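Local coordinates for protein teicoplanin pseudoaglycone deacetylases Orf2 (Actinoplanes teichomyceticus, PDB 3DFF) that probably removes, in a zinc-dependent hydrolysis, the acetyl group from the amide of an amino sugar on the teicoplanin pseudoaglycone during antibiotic biosynthesis, at residues Trp185-Phe193 / Leu243-Asn254. Numbering follows the deposited sequence.
Sequences WEDLPYAVF and LFDRLDEHARQN
Glu186 and His250 reach toward each other from opposite directions where the loop leaving strand 182-185 faces helix 243-254, in a PIG-L-type deacetylase fold built on a mixed, largely parallel sheet. His250 NE2 donates to Glu186 OE1 at 2.7 Å, the N-H...O angle 155°. The oxygen lies in the imidazole plane, yet the donor approaches OE1 from above the carboxylate plane, which is turned 52° from the ring. With CG anti to the backbone N (chi1 -174°) and the chain straight beyond it, Glu186 carries its carboxylate across to the helix. In a crystal structure of this protein the same two side chains bind a zinc ion that is absent from this chain, separate from the site of His16, Asp19 and His164.

The tight part is apolar. Leu188 CB lies 4.0 Å from Leu247 CD2, while its CD2 branch reaches His250 CD2. Pro189, after a cis peptide bond, sets CB 3.9 Å from Leu243 CD1, the two side chains crossing at about a right angle. The Pro189 side chain lies about 8 Å from the bound zinc and about 6 Å from that of its ligand Asp19, which places this packing beside the metal site. Helix 216-226 touches both Leu188 and Leu243.

Outward the contact thins. The Val192 and His250 side chains run past each other in opposite directions, CG2 of Val192 lying 4.1 Å from CB of His250. Exposed Phe193 meets Arg246 NH1 with the edge of its ring, at CZ, while Arg246 NE and NH2 bond to Asn242 OD1 and Leu236 O. At the other end a water bridges the segments, donating to Glu186 OE2 at 2.6 Å and accepting from Asn254 ND2 at 3.0 Å.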
loop_
_atom_site.group_PDB
_atom_site.type_symbol
_atom_site.label_atom_id
_atom_site.label_comp_id
_atom_site.label_asym_id
_atom_site.label_seq_id
_atom_site.Cartn_x
_atom_site.Cartn_y
_atom_site.Cartn_z
ATOM N N TRP A 185 0.017 5.681 7.003
ATOM C CA TRP A 185 -0.704 6.655 6.187
ATOM C C TRP A 185 -2.154 6.252 6.061
ATOM O O TRP A 185 -2.523 5.087 6.252
ATOM C CB TRP A 185 -0.073 6.826 4.798
ATOM C CG TRP A 185 -0.051 5.582 3.951
ATOM C CD1 TRP A 185 -1.133 4.841 3.526
ATOM C CD2 TRP A 185 1.107 4.940 3.413
ATOM N NE1 TRP A 185 -0.704 3.765 2.760
ATOM C CE2 TRP A 185 0.667 3.804 2.689
ATOM C CE3 TRP A 185 2.479 5.199 3.491
ATOM C CZ2 TRP A 185 1.568 2.949 2.013
ATOM C CZ3 TRP A 185 3.376 4.325 2.834
ATOM C CH2 TRP A 185 2.903 3.236 2.103
ATOM N N GLU A 186 -2.987 7.227 5.713
ATOM C CA GLU A 186 -4.392 6.960 5.467
ATOM C C GLU A 186 -4.527 6.343 4.079
ATOM O O GLU A 186 -4.171 6.988 3.082
ATOM C CB GLU A 186 -5.155 8.288 5.565
ATOM C CG GLU A 186 -6.635 8.118 5.461
ATOM C CD GLU A 186 -7.374 9.447 5.468
ATOM O OE1 GLU A 186 -6.886 10.423 4.851
ATOM O OE2 GLU A 186 -8.454 9.506 6.095
ATOM N N ASP A 187 -5.004 5.091 4.000
ATOM C CA ASP A 187 -5.070 4.404 2.699
ATOM C C ASP A 187 -5.993 5.168 1.762
ATOM O O ASP A 187 -7.154 5.373 2.097
ATOM C CB ASP A 187 -5.585 2.956 2.818
ATOM C CG ASP A 187 -4.852 2.149 3.862
ATOM O OD1 ASP A 187 -4.264 1.109 3.468
ATOM O OD2 ASP A 187 -4.871 2.525 5.058
ATOM N N LEU A 188 -5.466 5.578 0.613
ATOM C CA LEU A 188 -6.282 6.202 -0.440
ATOM C C LEU A 188 -6.328 5.349 -1.701
ATOM O O LEU A 188 -5.336 4.700 -2.054
ATOM C CB LEU A 188 -5.752 7.602 -0.778
ATOM C CG LEU A 188 -5.700 8.587 0.393
ATOM C CD1 LEU A 188 -5.034 9.869 -0.037
ATOM C CD2 LEU A 188 -7.112 8.892 0.893
ATOM N N PRO A 189 -7.467 5.355 -2.409
ATOM C CA PRO A 189 -8.668 6.154 -2.108
ATOM C C PRO A 189 -9.630 5.530 -1.092
ATOM O O PRO A 189 -10.676 6.109 -0.826
ATOM C CB PRO A 189 -9.345 6.245 -3.479
ATOM C CG PRO A 189 -9.039 4.914 -4.103
ATOM C CD PRO A 189 -7.628 4.572 -3.644
ATOM N N TYR A 190 -9.256 4.399 -0.495
ATOM C CA TYR A 190 -10.109 3.633 0.439
ATOM C C TYR A 190 -10.792 4.498 1.482
ATOM O O TYR A 190 -11.953 4.291 1.829
ATOM C CB TYR A 190 -9.274 2.630 1.229
ATOM C CG TYR A 190 -8.867 1.370 0.517
ATOM C CD1 TYR A 190 -9.761 0.310 0.369
ATOM C CD2 TYR A 190 -7.561 1.210 0.044
ATOM C CE1 TYR A 190 -9.373 -0.873 -0.254
ATOM C CE2 TYR A 190 -7.159 0.027 -0.578
ATOM C CZ TYR A 190 -8.069 -1.006 -0.716
ATOM O OH TYR A 190 -7.677 -2.171 -1.324
ATOM N N ALA A 191 -10.044 5.456 2.014
ATOM C CA ALA A 191 -10.531 6.258 3.141
ATOM C C ALA A 191 -11.702 7.157 2.747
ATOM O O ALA A 191 -12.399 7.693 3.615
ATOM C CB ALA A 191 -9.413 7.069 3.730
ATOM N N VAL A 192 -11.907 7.337 1.451
ATOM C CA VAL A 192 -13.020 8.164 0.965
ATOM C C VAL A 192 -14.337 7.400 1.177
ATOM O O VAL A 192 -15.415 8.005 1.288
ATOM C CB VAL A 192 -12.800 8.593 -0.528
ATOM C CG1 VAL A 192 -14.016 9.345 -1.104
ATOM C CG2 VAL A 192 -11.559 9.461 -0.653
ATOM N N PHE A 193 -14.239 6.078 1.276
ATOM C CA PHE A 193 -15.416 5.206 1.394
ATOM C C PHE A 193 -15.534 4.425 2.695
ATOM O O PHE A 193 -16.470 3.635 2.837
ATOM C CB PHE A 193 -15.451 4.173 0.265
ATOM C CG PHE A 193 -15.187 4.733 -1.073
ATOM C CD1 PHE A 193 -16.193 5.396 -1.776
ATOM C CD2 PHE A 193 -13.938 4.591 -1.653
ATOM C CE1 PHE A 193 -15.948 5.925 -3.040
ATOM C CE2 PHE A 193 -13.682 5.113 -2.909
ATOM C CZ PHE A 193 -14.692 5.784 -3.609
ATOM N N LEU A 243 -11.237 10.396 -9.682
ATOM C CA LEU A 243 -10.268 10.104 -8.613
ATOM C C LEU A 243 -9.620 11.359 -8.046
ATOM O O LEU A 243 -9.622 11.564 -6.837
ATOM C CB LEU A 243 -9.183 9.117 -9.071
ATOM C CG LEU A 243 -8.080 8.834 -8.027
ATOM C CD1 LEU A 243 -8.570 7.941 -6.885
ATOM C CD2 LEU A 243 -6.826 8.245 -8.679
ATOM N N PHE A 244 -9.050 12.193 -8.904
ATOM C CA PHE A 244 -8.306 13.348 -8.407
ATOM C C PHE A 244 -9.227 14.350 -7.712
ATOM O O PHE A 244 -8.847 14.950 -6.706
ATOM C CB PHE A 244 -7.437 13.970 -9.501
ATOM C CG PHE A 244 -6.350 13.041 -9.990
ATOM C CD1 PHE A 244 -5.509 12.412 -9.079
ATOM C CD2 PHE A 244 -6.197 12.764 -11.341
ATOM C CE1 PHE A 244 -4.514 11.539 -9.500
ATOM C CE2 PHE A 244 -5.195 11.889 -11.777
ATOM C CZ PHE A 244 -4.355 11.274 -10.841
ATOM N N ASP A 245 -10.452 14.491 -8.217
ATOM C CA ASP A 245 -11.449 15.326 -7.527
ATOM C C ASP A 245 -11.755 14.806 -6.120
ATOM O O ASP A 245 -11.840 15.581 -5.166
ATOM C CB ASP A 245 -12.736 15.421 -8.349
ATOM C CG ASP A 245 -12.590 16.326 -9.542
ATOM O OD1 ASP A 245 -11.529 16.976 -9.688
ATOM O OD2 ASP A 245 -13.546 16.397 -10.337
ATOM N N ARG A 246 -11.922 13.492 -6.002
ATOM C CA ARG A 246 -12.213 12.874 -4.716
ATOM C C ARG A 246 -11.036 12.987 -3.772
ATOM O O ARG A 246 -11.220 13.228 -2.590
ATOM C CB ARG A 246 -12.624 11.414 -4.907
ATOM C CG ARG A 246 -14.088 11.263 -5.299
ATOM C CD ARG A 246 -14.465 9.818 -5.421
ATOM N NE ARG A 246 -14.022 9.275 -6.702
ATOM C CZ ARG A 246 -13.169 8.265 -6.845
ATOM N NH1 ARG A 246 -12.664 7.659 -5.781
ATOM N NH2 ARG A 246 -12.840 7.851 -8.059
ATOM N N LEU A 247 -9.825 12.841 -4.305
ATOM C CA LEU A 247 -8.624 13.043 -3.485
ATOM C C LEU A 247 -8.478 14.498 -3.020
ATOM O O LEU A 247 -8.136 14.749 -1.872
ATOM C CB LEU A 247 -7.373 12.584 -4.239
ATOM C CG LEU A 247 -7.293 11.087 -4.575
ATOM C CD1 LEU A 247 -5.947 10.812 -5.239
ATOM C CD2 LEU A 247 -7.473 10.187 -3.357
ATOM N N ASP A 248 -8.757 15.439 -3.918
ATOM C CA ASP A 248 -8.699 16.868 -3.581
ATOM C C ASP A 248 -9.734 17.225 -2.506
ATOM O O ASP A 248 -9.422 17.967 -1.578
ATOM C CB ASP A 248 -8.949 17.707 -4.832
ATOM C CG ASP A 248 -7.690 17.915 -5.677
ATOM O OD1 ASP A 248 -6.563 17.767 -5.156
ATOM O OD2 ASP A 248 -7.840 18.263 -6.871
ATOM N N GLU A 249 -10.944 16.687 -2.653
ATOM C CA GLU A 249 -12.036 16.956 -1.721
ATOM C C GLU A 249 -11.735 16.361 -0.353
ATOM O O GLU A 249 -12.004 16.972 0.681
ATOM C CB GLU A 249 -13.358 16.413 -2.268
ATOM C CG GLU A 249 -14.598 16.616 -1.348
ATOM C CD GLU A 249 -14.797 18.064 -0.852
ATOM O OE1 GLU A 249 -14.236 19.011 -1.454
ATOM O OE2 GLU A 249 -15.525 18.254 0.151
ATOM N N HIS A 250 -11.121 15.181 -0.351
ATOM C CA HIS A 250 -10.779 14.545 0.896
ATOM C C HIS A 250 -9.764 15.383 1.660
ATOM O O HIS A 250 -9.908 15.598 2.861
ATOM C CB HIS A 250 -10.245 13.128 0.647
ATOM C CG HIS A 250 -9.940 12.387 1.910
ATOM N ND1 HIS A 250 -10.923 11.832 2.702
ATOM C CD2 HIS A 250 -8.765 12.125 2.526
ATOM C CE1 HIS A 250 -10.361 11.252 3.749
ATOM N NE2 HIS A 250 -9.055 11.425 3.670
ATOM N N ALA A 251 -8.726 15.842 0.957
ATOM C CA ALA A 251 -7.723 16.714 1.545
ATOM C C ALA A 251 -8.365 18.008 2.038
ATOM O O ALA A 251 -8.039 18.475 3.117
ATOM C CB ALA A 251 -6.649 17.023 0.542
ATOM N N ARG A 252 -9.275 18.570 1.243
ATOM C CA ARG A 252 -9.913 19.838 1.612
ATOM C C ARG A 252 -10.726 19.692 2.909
ATOM O O ARG A 252 -10.693 20.578 3.765
ATOM C CB ARG A 252 -10.783 20.367 0.470
ATOM C CG ARG A 252 -11.247 21.812 0.650
ATOM C CD ARG A 252 -12.540 22.084 -0.121
ATOM N NE ARG A 252 -13.650 21.299 0.419
ATOM C CZ ARG A 252 -14.266 21.543 1.578
ATOM N NH1 ARG A 252 -13.910 22.571 2.342
ATOM N NH2 ARG A 252 -15.247 20.749 1.977
ATOM N N GLN A 253 -11.429 18.571 3.063
ATOM C CA GLN A 253 -12.154 18.264 4.310
ATOM C C GLN A 253 -11.281 18.372 5.554
ATOM O O GLN A 253 -11.712 18.882 6.590
ATOM C CB GLN A 253 -12.676 16.836 4.280
ATOM C CG GLN A 253 -13.946 16.639 3.551
ATOM C CD GLN A 253 -14.444 15.204 3.651
ATOM O OE1 GLN A 253 -15.369 14.814 2.944
ATOM N NE2 GLN A 253 -13.825 14.407 4.530
ATOM N N ASN A 254 -10.058 17.857 5.448
ATOM C CA ASN A 254 -9.140 17.776 6.583
ATOM C C ASN A 254 -8.283 19.015 6.786
ATOM O O ASN A 254 -7.529 19.117 7.761
ATOM C CB ASN A 254 -8.240 16.560 6.421
ATOM C CG ASN A 254 -8.983 15.263 6.617
ATOM O OD1 ASN A 254 -10.022 15.215 7.288
ATOM N ND2 ASN A 254 -8.449 14.197 6.043
HETATM O O HOH W 1 -8.786 11.613 7.516
#